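Local coordinates for protein rutinosidase (Aspergillus niger, PDB 6I1A) that hydrolyses glycosidic bonds as a secreted family 5 glycosidase, a rutinosidase that releases the disaccharide rutinose from flavonoid glycosides such as rutin, at residues A78-L83 with Y128-I133; V90-T95 with S336-K341; Y123-Y128 with Q185-E190. One frame throughout, in Å; residues are numbered along the deposited sequence.

Interaction 1: A78-L83 with Y128-I133; sequences ADIDKL and YNMHII
The ring of Tyr128 presents its hydroxyl edge to the carboxylate of Asp81, and the two flat groups stand nearly perpendicular, their planes 77° apart. Asp81 OD1 lies in the ring plane at that edge. Over one face of the ring, offset toward its rim, sits the methyl CG2 of Thr127, while Ile80 CG2 approaches obliquely, 4.1 Å from Tyr128 CD2.

The polar link is a short hydrogen bond from Tyr128 OH to Asp81 OD1, 2.6 Å, which reaches the oxygen from above the carboxylate plane, 41° out of it. The same OD1 also makes a hydrogen bond with Tyr123 OH, so two tyrosines share one carboxylate oxygen. A water completes the arrangement: it donates to Tyr128 OH at 3.0 Å and to the backbone O of Asp81, also at 3.0 Å, tying the phenol to the helix backbone as well as to the side chain.

Deeper in, the contact turns apolar. Met130 runs out extended beyond CG, which brings its terminal CE to 4.0 Å from Ile80 CG2. That branch stands anti to the backbone N of Ile80 and touches both partners. Between Tyr128 and Met130, Asn129, with positive phi, takes the chain out of the helix.

The contact joins helix 77-85 to the C-terminal end of helix 113-128 and the turn that leads into strand 131-136: packing between successive helices of the TIM barrel's outer layer, over strand 90-95. Ile80 also packs on Ile120 and Ala124 of helix 113-128, and both Ile80 and Met130 rest on Leu91 of strand 90-95.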
loop_
_atom_site.group_PDB
_atom_site.type_symbol
_atom_site.label_atom_id
_atom_site.label_comp_id
_atom_site.label_asym_id
_atom_site.label_seq_id
_atom_site.Cartn_x
_atom_site.Cartn_y
_atom_site.Cartn_z
ATOM N N ALA A 78 -14.576 25.173 27.768
ATOM C CA ALA A 78 -13.416 24.681 28.538
ATOM C C ALA A 78 -12.514 23.819 27.632
ATOM O O ALA A 78 -11.276 23.959 27.764
ATOM C CB ALA A 78 -13.881 23.878 29.744
ATOM N N ASP A 79 -13.112 22.960 26.790
ATOM C CA ASP A 79 -12.315 22.150 25.840
ATOM C C ASP A 79 -11.566 23.061 24.878
ATOM O O ASP A 79 -10.336 22.860 24.593
ATOM C CB ASP A 79 -13.177 21.131 25.099
ATOM C CG ASP A 79 -13.754 20.127 26.056
ATOM O OD1 ASP A 79 -12.972 19.302 26.599
ATOM O OD2 ASP A 79 -14.970 20.189 26.314
ATOM N N ILE A 80 -12.206 24.091 24.343
ATOM C CA ILE A 80 -11.530 25.028 23.422
ATOM C C ILE A 80 -10.363 25.717 24.115
ATOM O O ILE A 80 -9.303 25.878 23.542
ATOM C CB ILE A 80 -12.518 26.037 22.817
ATOM C CG1 ILE A 80 -13.723 25.297 22.214
ATOM C CG2 ILE A 80 -11.838 26.968 21.826
ATOM C CD1 ILE A 80 -13.395 24.118 21.307
ATOM N N ASP A 81 -10.553 26.167 25.380
ATOM C CA ASP A 81 -9.437 26.774 26.124
ATOM C C ASP A 81 -8.277 25.803 26.316
ATOM O O ASP A 81 -7.112 26.211 26.117
ATOM C CB ASP A 81 -9.935 27.271 27.480
ATOM C CG ASP A 81 -10.927 28.421 27.397
ATOM O OD1 ASP A 81 -10.878 29.209 26.433
ATOM O OD2 ASP A 81 -11.721 28.551 28.353
ATOM N N LYS A 82 -8.577 24.565 26.629
ATOM C CA LYS A 82 -7.485 23.563 26.813
ATOM C C LYS A 82 -6.745 23.330 25.493
ATOM O O LYS A 82 -5.497 23.328 25.417
ATOM C CB LYS A 82 -8.054 22.265 27.307
ATOM C CG LYS A 82 -6.947 21.254 27.591
ATOM C CD LYS A 82 -7.428 19.978 28.051
ATOM C CE LYS A 82 -8.394 20.003 29.223
ATOM N NZ LYS A 82 -8.961 18.650 29.487
ATOM N N LEU A 83 -7.507 23.177 24.406
ATOM C CA LEU A 83 -6.877 22.989 23.079
ATOM C C LEU A 83 -6.015 24.189 22.715
ATOM O O LEU A 83 -4.889 24.024 22.206
ATOM C CB LEU A 83 -8.012 22.760 22.067
ATOM C CG LEU A 83 -8.759 21.448 22.233
ATOM C CD1 LEU A 83 -10.039 21.434 21.416
ATOM C CD2 LEU A 83 -7.894 20.254 21.893
ATOM N N TYR A 128 -9.669 33.122 20.056
ATOM C CA TYR A 128 -8.359 32.639 19.593
ATOM C C TYR A 128 -8.116 32.770 18.085
ATOM O O TYR A 128 -7.029 32.399 17.631
ATOM C CB TYR A 128 -8.219 31.174 19.996
ATOM C CG TYR A 128 -8.333 30.926 21.463
ATOM C CD1 TYR A 128 -7.374 31.396 22.347
ATOM C CD2 TYR A 128 -9.432 30.308 22.016
ATOM C CE1 TYR A 128 -7.508 31.197 23.712
ATOM C CE2 TYR A 128 -9.566 30.087 23.388
ATOM C CZ TYR A 128 -8.597 30.559 24.237
ATOM O OH TYR A 128 -8.671 30.330 25.606
ATOM N N ASN A 129 -9.092 33.264 17.336
ATOM C CA ASN A 129 -8.994 33.405 15.874
ATOM C C ASN A 129 -8.705 32.029 15.217
ATOM O O ASN A 129 -7.937 31.967 14.241
ATOM C CB ASN A 129 -7.964 34.432 15.436
ATOM C CG ASN A 129 -8.150 34.811 13.977
ATOM O OD1 ASN A 129 -9.274 34.753 13.472
ATOM N ND2 ASN A 129 -7.071 35.183 13.320
ATOM N N MET A 130 -9.243 30.956 15.788
ATOM C CA MET A 130 -9.087 29.612 15.163
ATOM C C MET A 130 -9.796 29.594 13.791
ATOM O O MET A 130 -10.815 30.321 13.624
ATOM C CB MET A 130 -9.653 28.505 16.032
ATOM C CG MET A 130 -8.886 28.356 17.366
ATOM S SD MET A 130 -9.254 26.798 18.115
ATOM C CE MET A 130 -8.435 27.012 19.713
ATOM N N HIS A 131 -9.301 28.744 12.894
ATOM C CA HIS A 131 -9.988 28.448 11.593
ATOM C C HIS A 131 -10.873 27.227 11.789
ATOM O O HIS A 131 -10.436 26.323 12.525
ATOM C CB HIS A 131 -8.979 28.270 10.464
ATOM C CG HIS A 131 -9.588 28.293 9.083
ATOM N ND1 HIS A 131 -10.049 29.448 8.501
ATOM C CD2 HIS A 131 -9.937 27.262 8.246
ATOM C CE1 HIS A 131 -10.566 29.143 7.314
ATOM N NE2 HIS A 131 -10.539 27.846 7.151
ATOM N N ILE A 132 -12.050 27.210 11.199
ATOM C CA ILE A 132 -13.054 26.167 11.377
ATOM C C ILE A 132 -13.234 25.435 10.057
ATOM O O ILE A 132 -13.641 26.084 9.072
ATOM C CB ILE A 132 -14.382 26.724 11.888
ATOM C CG1 ILE A 132 -14.222 27.668 13.093
ATOM C CG2 ILE A 132 -15.334 25.615 12.174
ATOM C CD1 ILE A 132 -13.722 26.978 14.373
ATOM N N ILE A 133 -13.075 24.129 10.054
ATOM C CA ILE A 133 -13.470 23.281 8.906
ATOM C C ILE A 133 -14.801 22.610 9.217
ATOM O O ILE A 133 -14.875 21.856 10.196
ATOM C CB ILE A 133 -12.444 22.216 8.577
ATOM C CG1 ILE A 133 -11.088 22.838 8.238
ATOM C CG2 ILE A 133 -12.911 21.253 7.477
ATOM C CD1 ILE A 133 -9.933 21.864 8.378
HETATM O O HOH W 1 -6.190 29.002 26.757
#

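Interaction 2: V90-T95 with S336-K341; sequences VLRIPT and SYWTAK
Arg92 and Ser336 face each other inside the TIM barrel of this family 5 glycosidase, on strands 90-95 and 334-337. Strand 22-26 runs between those two in the sheet, so the contact is made by side chains reaching past it rather than by backbone pairing.

Arg92 is the one to follow. Its CB lies 3.9 Å from Ser336 OG, and CG, anti to the backbone N (chi1 177°), sends the chain onward fully extended to NE. CD is still beside the serine, 4.0 Å from the same OG, an oxygen whose hydrogen-bond partner is Gly302 O. NE forms a salt bridge to Glu190. Beyond it the guanidinium is held from several sides: NH1 by Glu303 and Asn26, NH2 by Asp264 and Asn193. These partners probably compensate the buried charge and hold the group's rotation.

NH1 also comes to 4.0 Å from Trp338 CZ3. Each flat group meets the other at its edge, with the planes 65° apart, so this is neither a stack nor a cation-pi contact. Pro94, two residues further along the same strand, adds an apolar touch to that corner of the indole: its CG is 3.8 Å from Trp338 CZ3 and 3.9 Å from Trp338 CH2.

A bound 1,2-ethanediol, probably an additive of the crystallisation, lies about 5 Å from the Trp338 side chain. The peptide between Trp338 and Thr339 is cis, and Thr339 CB sits 3.7 Å above one face of the Trp338 indole, offset toward its rim.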
loop_
_atom_site.group_PDB
_atom_site.type_symbol
_atom_site.label_atom_id
_atom_site.label_comp_id
_atom_site.label_asym_id
_atom_site.label_seq_id
_atom_site.Cartn_x
_atom_site.Cartn_y
_atom_site.Cartn_z
ATOM N N VAL A 90 -6.737 25.267 14.602
ATOM C CA VAL A 90 -7.749 24.814 13.614
ATOM C C VAL A 90 -8.655 23.803 14.277
ATOM O O VAL A 90 -8.132 22.904 15.001
ATOM C CB VAL A 90 -7.061 24.163 12.412
ATOM C CG1 VAL A 90 -8.074 23.616 11.425
ATOM C CG2 VAL A 90 -6.124 25.142 11.744
ATOM N N LEU A 91 -9.951 23.900 14.058
ATOM C CA LEU A 91 -10.922 22.908 14.513
ATOM C C LEU A 91 -11.574 22.290 13.304
ATOM O O LEU A 91 -12.184 23.030 12.514
ATOM C CB LEU A 91 -11.985 23.500 15.438
ATOM C CG LEU A 91 -11.480 24.207 16.703
ATOM C CD1 LEU A 91 -12.598 24.918 17.434
ATOM C CD2 LEU A 91 -10.762 23.243 17.611
ATOM N N ARG A 92 -11.457 20.991 13.137
ATOM C CA ARG A 92 -12.234 20.275 12.110
ATOM C C ARG A 92 -13.423 19.679 12.811
ATOM O O ARG A 92 -13.271 18.976 13.852
ATOM C CB ARG A 92 -11.403 19.198 11.444
ATOM C CG ARG A 92 -12.194 18.385 10.427
ATOM C CD ARG A 92 -11.308 17.581 9.513
ATOM N NE ARG A 92 -11.960 16.796 8.477
ATOM C CZ ARG A 92 -12.332 15.524 8.551
ATOM N NH1 ARG A 92 -12.199 14.813 9.676
ATOM N NH2 ARG A 92 -12.791 14.933 7.441
ATOM N N ILE A 93 -14.638 19.958 12.344
ATOM C CA ILE A 93 -15.879 19.603 13.018
ATOM C C ILE A 93 -16.732 18.691 12.157
ATOM O O ILE A 93 -17.468 19.171 11.255
ATOM C CB ILE A 93 -16.666 20.836 13.520
ATOM C CG1 ILE A 93 -15.781 21.837 14.245
ATOM C CG2 ILE A 93 -17.817 20.340 14.350
ATOM C CD1 ILE A 93 -16.476 23.052 14.788
ATOM N N PRO A 94 -16.664 17.368 12.355
ATOM C CA PRO A 94 -17.503 16.413 11.645
ATOM C C PRO A 94 -18.955 16.555 12.104
ATOM O O PRO A 94 -19.246 16.584 13.298
ATOM C CB PRO A 94 -16.930 15.038 12.027
ATOM C CG PRO A 94 -15.529 15.355 12.438
ATOM C CD PRO A 94 -15.617 16.687 13.152
ATOM N N THR A 95 -19.856 16.631 11.123
ATOM C CA THR A 95 -21.301 16.701 11.364
ATOM C C THR A 95 -21.977 15.597 10.557
ATOM O O THR A 95 -21.473 15.173 9.487
ATOM C CB THR A 95 -21.846 18.071 10.975
ATOM O OG1 THR A 95 -21.778 18.330 9.556
ATOM C CG2 THR A 95 -21.167 19.216 11.687
ATOM N N SER A 336 -4.797 17.860 11.449
ATOM C CA SER A 336 -5.740 17.858 12.580
ATOM C C SER A 336 -5.897 16.446 13.111
ATOM O O SER A 336 -6.262 15.519 12.397
ATOM C CB SER A 336 -7.116 18.497 12.288
ATOM O OG SER A 336 -7.699 18.073 11.093
ATOM N N TYR A 337 -5.583 16.263 14.394
ATOM C CA TYR A 337 -5.543 14.948 15.048
ATOM C C TYR A 337 -6.945 14.441 15.290
ATOM O O TYR A 337 -7.868 15.211 15.601
ATOM C CB TYR A 337 -4.806 15.095 16.392
ATOM C CG TYR A 337 -4.282 13.797 16.929
ATOM C CD1 TYR A 337 -3.049 13.342 16.541
ATOM C CD2 TYR A 337 -5.021 13.012 17.787
ATOM C CE1 TYR A 337 -2.546 12.153 17.015
ATOM C CE2 TYR A 337 -4.549 11.762 18.225
ATOM C CZ TYR A 337 -3.311 11.340 17.810
ATOM O OH TYR A 337 -2.818 10.125 18.232
ATOM N N TRP A 338 -7.111 13.129 15.192
ATOM C CA TRP A 338 -8.359 12.439 15.580
ATOM C C TRP A 338 -8.080 11.838 16.951
ATOM O O TRP A 338 -7.382 10.823 16.985
ATOM C CB TRP A 338 -8.786 11.360 14.587
ATOM C CG TRP A 338 -10.168 10.852 14.870
ATOM C CD1 TRP A 338 -10.586 9.885 15.735
ATOM C CD2 TRP A 338 -11.370 11.434 14.313
ATOM N NE1 TRP A 338 -11.954 9.786 15.709
ATOM C CE2 TRP A 338 -12.453 10.735 14.854
ATOM C CE3 TRP A 338 -11.627 12.431 13.354
ATOM C CZ2 TRP A 338 -13.783 10.983 14.492
ATOM C CZ3 TRP A 338 -12.931 12.696 13.023
ATOM C CH2 TRP A 338 -13.984 11.988 13.569
ATOM N N THR A 339 -8.617 12.367 18.045
ATOM C CA THR A 339 -9.624 13.429 18.167
ATOM C C THR A 339 -9.431 14.150 19.486
ATOM O O THR A 339 -8.593 13.720 20.349
ATOM C CB THR A 339 -10.999 12.793 18.004
ATOM O OG1 THR A 339 -12.016 13.804 18.045
ATOM C CG2 THR A 339 -11.330 11.745 19.047
ATOM N N ALA A 340 -10.153 15.242 19.729
ATOM C CA ALA A 340 -9.955 16.056 20.934
ATOM C C ALA A 340 -10.207 15.240 22.203
ATOM O O ALA A 340 -9.348 15.340 23.142
ATOM C CB ALA A 340 -10.906 17.230 20.890
ATOM N N LYS A 341 -11.291 14.511 22.266
ATOM C CA LYS A 341 -11.753 13.854 23.501
ATOM C C LYS A 341 -12.141 12.439 23.148
ATOM O O LYS A 341 -13.027 12.231 22.344
ATOM C CB LYS A 341 -12.934 14.668 24.037
ATOM C CG LYS A 341 -13.046 14.763 25.529
ATOM C CD LYS A 341 -13.777 16.039 25.844
ATOM C CE LYS A 341 -13.890 16.255 27.301
ATOM N NZ LYS A 341 -15.086 17.050 27.583
#

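Interaction 3: Y123-Y128 with Q185-E190; sequences YAIKTY and QSYTLE
Ile125 drives its side chain against Ser186 and Tyr187, where helix 113-128 lies on the outer layer of the TIM barrel. In this beta/alpha fold the helix links strand 90-95 to strand 131-136, and here it also leans on the entrance to the next strand, 187-190.

The tight part belongs to CG1, CG2 and CD1 of Ile125. CD1 carries most of it, 3.5 Å from Ser186 CB and 3.4 Å from Tyr187 OH. It approaches the phenol ring obliquely, 3.7 Å from Tyr187 CZ, with the two side chains crossing at about a right angle. The other branch, CG2, reaches Ser186 OG at 3.5 Å, and CG1 lies 3.8 Å from both Ser186 CB and Ser186 OG. With CG1 beside the backbone N (chi1 -70°), both branches are turned to the serine. The Ser186 hydroxyl finds its polar partner in Ser183 OG, so Ile125 merely packs against it. Tyr187 in turn is packed between Ile125, Phe177 and Ile178 of helix 161-179, and Ile132 and Ile134 of strand 131-136.

Toward solvent the packing gives out. Ile125 itself stays partly exposed while Ser186 and Tyr187 are buried, and the next helix residues, Lys126 and Thr127, are exposed; the Lys126 side chain is not modelled beyond CB, consistent with a mobile group. Within the helix, Tyr123 O accepts two bonds, from Thr127 N at 2.9 Å and from the hydroxyl of the same residue, where Thr127 OG1 donates to Tyr123 O at 2.8 Å, tilted 20° from the carbonyl plane.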
loop_
_atom_site.group_PDB
_atom_site.type_symbol
_atom_site.label_atom_id
_atom_site.label_comp_id
_atom_site.label_asym_id
_atom_site.label_seq_id
_atom_site.Cartn_x
_atom_site.Cartn_y
_atom_site.Cartn_z
ATOM N N TYR A 123 -16.976 30.995 19.761
ATOM C CA TYR A 123 -16.069 31.174 20.925
ATOM C C TYR A 123 -14.632 31.034 20.454
ATOM O O TYR A 123 -13.710 31.821 20.796
ATOM C CB TYR A 123 -16.406 30.187 22.031
ATOM C CG TYR A 123 -15.475 30.348 23.207
ATOM C CD1 TYR A 123 -15.621 31.409 24.086
ATOM C CD2 TYR A 123 -14.410 29.484 23.422
ATOM C CE1 TYR A 123 -14.730 31.594 25.151
ATOM C CE2 TYR A 123 -13.546 29.623 24.490
ATOM C CZ TYR A 123 -13.687 30.711 25.338
ATOM O OH TYR A 123 -12.853 30.869 26.423
ATOM N N ALA A 124 -14.357 29.986 19.672
ATOM C CA ALA A 124 -13.010 29.712 19.148
ATOM C C ALA A 124 -12.497 30.840 18.253
ATOM O O ALA A 124 -11.307 31.194 18.285
ATOM C CB ALA A 124 -13.005 28.366 18.453
ATOM N N ILE A 125 -13.368 31.407 17.398
ATOM C CA ILE A 125 -12.976 32.491 16.494
ATOM C C ILE A 125 -12.760 33.772 17.310
ATOM O O ILE A 125 -11.705 34.398 17.135
ATOM C CB ILE A 125 -14.087 32.673 15.431
ATOM C CG1 ILE A 125 -14.124 31.486 14.461
ATOM C CG2 ILE A 125 -13.879 33.945 14.659
ATOM C CD1 ILE A 125 -15.455 31.362 13.722
ATOM N N LYS A 126 -13.737 34.136 18.111
ATOM C CA LYS A 126 -13.635 35.433 18.853
ATOM C C LYS A 126 -12.464 35.407 19.826
ATOM O O LYS A 126 -11.721 36.433 19.916
ATOM C CB LYS A 126 -14.924 35.683 19.614
ATOM N N THR A 127 -12.199 34.272 20.463
ATOM C CA THR A 127 -11.243 34.255 21.587
ATOM C C THR A 127 -9.838 33.992 21.048
ATOM O O THR A 127 -8.877 34.572 21.579
ATOM C CB THR A 127 -11.637 33.238 22.641
ATOM O OG1 THR A 127 -13.022 33.412 22.983
ATOM C CG2 THR A 127 -10.745 33.292 23.870
ATOM N N TYR A 128 -9.669 33.122 20.056
ATOM C CA TYR A 128 -8.359 32.639 19.593
ATOM C C TYR A 128 -8.116 32.770 18.085
ATOM O O TYR A 128 -7.029 32.399 17.631
ATOM C CB TYR A 128 -8.219 31.174 19.996
ATOM C CG TYR A 128 -8.333 30.926 21.463
ATOM C CD1 TYR A 128 -7.374 31.396 22.347
ATOM C CD2 TYR A 128 -9.432 30.308 22.016
ATOM C CE1 TYR A 128 -7.508 31.197 23.712
ATOM C CE2 TYR A 128 -9.566 30.087 23.388
ATOM C CZ TYR A 128 -8.597 30.559 24.237
ATOM O OH TYR A 128 -8.671 30.330 25.606
ATOM N N GLN A 185 -14.876 34.505 6.764
ATOM C CA GLN A 185 -13.455 34.309 6.547
ATOM C C GLN A 185 -12.853 33.214 7.471
ATOM O O GLN A 185 -11.737 32.823 7.213
ATOM C CB GLN A 185 -12.652 35.629 6.701
ATOM C CG GLN A 185 -12.707 36.295 8.063
ATOM C CD GLN A 185 -13.832 37.264 8.317
ATOM O OE1 GLN A 185 -14.947 37.145 7.785
ATOM N NE2 GLN A 185 -13.552 38.221 9.209
ATOM N N SER A 186 -13.614 32.799 8.448
ATOM C CA SER A 186 -13.088 31.836 9.464
ATOM C C SER A 186 -13.368 30.378 9.048
ATOM O O SER A 186 -13.014 29.481 9.826
ATOM C CB SER A 186 -13.692 32.073 10.779
ATOM O OG SER A 186 -13.336 33.401 11.255
ATOM N N TYR A 187 -13.993 30.086 7.917
ATOM C CA TYR A 187 -14.533 28.730 7.618
ATOM C C TYR A 187 -14.022 28.188 6.304
ATOM O O TYR A 187 -13.915 28.908 5.256
ATOM C CB TYR A 187 -16.046 28.749 7.583
ATOM C CG TYR A 187 -16.667 29.120 8.897
ATOM C CD1 TYR A 187 -16.908 30.470 9.203
ATOM C CD2 TYR A 187 -17.037 28.198 9.860
ATOM C CE1 TYR A 187 -17.485 30.848 10.412
ATOM C CE2 TYR A 187 -17.628 28.561 11.051
ATOM C CZ TYR A 187 -17.857 29.902 11.344
ATOM O OH TYR A 187 -18.438 30.200 12.531
ATOM N N THR A 188 -13.769 26.879 6.313
ATOM C CA THR A 188 -13.527 26.042 5.137
ATOM C C THR A 188 -14.642 25.013 5.067
ATOM O O THR A 188 -15.009 24.424 6.072
ATOM C CB THR A 188 -12.132 25.412 5.151
ATOM O OG1 THR A 188 -11.170 26.446 4.964
ATOM C CG2 THR A 188 -11.935 24.305 4.167
ATOM N N LEU A 189 -15.191 24.779 3.868
ATOM C CA LEU A 189 -16.299 23.837 3.674
ATOM C C LEU A 189 -15.775 22.514 3.113
ATOM O O LEU A 189 -15.140 22.491 2.029
ATOM C CB LEU A 189 -17.287 24.478 2.674
ATOM C CG LEU A 189 -18.644 23.835 2.556
ATOM C CD1 LEU A 189 -19.689 24.837 1.953
ATOM C CD2 LEU A 189 -18.593 22.661 1.678
ATOM N N GLU A 190 -16.032 21.422 3.824
ATOM C CA GLU A 190 -15.626 20.073 3.409
ATOM C C GLU A 190 -16.862 19.221 3.143
ATOM O O GLU A 190 -17.560 18.791 4.081
ATOM C CB GLU A 190 -14.785 19.390 4.498
ATOM C CG GLU A 190 -14.231 18.063 4.032
ATOM C CD GLU A 190 -13.151 17.499 4.910
ATOM O OE1 GLU A 190 -13.149 17.748 6.134
ATOM O OE2 GLU A 190 -12.227 16.860 4.335
#

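Overall arrangement
All three contacts involve strands of one parallel sheet, but at different depths. Interaction 2 lies near the middle of the chain, wholly buried, and is built round a charged arginine inside the barrel. Interactions 1 and 3 sit about 16 Å from the chain's centre, where the outer helices meet the ends of the strands; interaction 1, only partly buried, adds a carboxylate-phenol hydrogen bond and a water to its apolar packing, whereas interaction 3 is buried and has only packing between its segments. They share Tyr128 and the end of helix 113-128. Interaction 2 reaches both through strand 90-95: Leu91 pairs with Ile133 along the backbone and packs on Ala124 of 123-128.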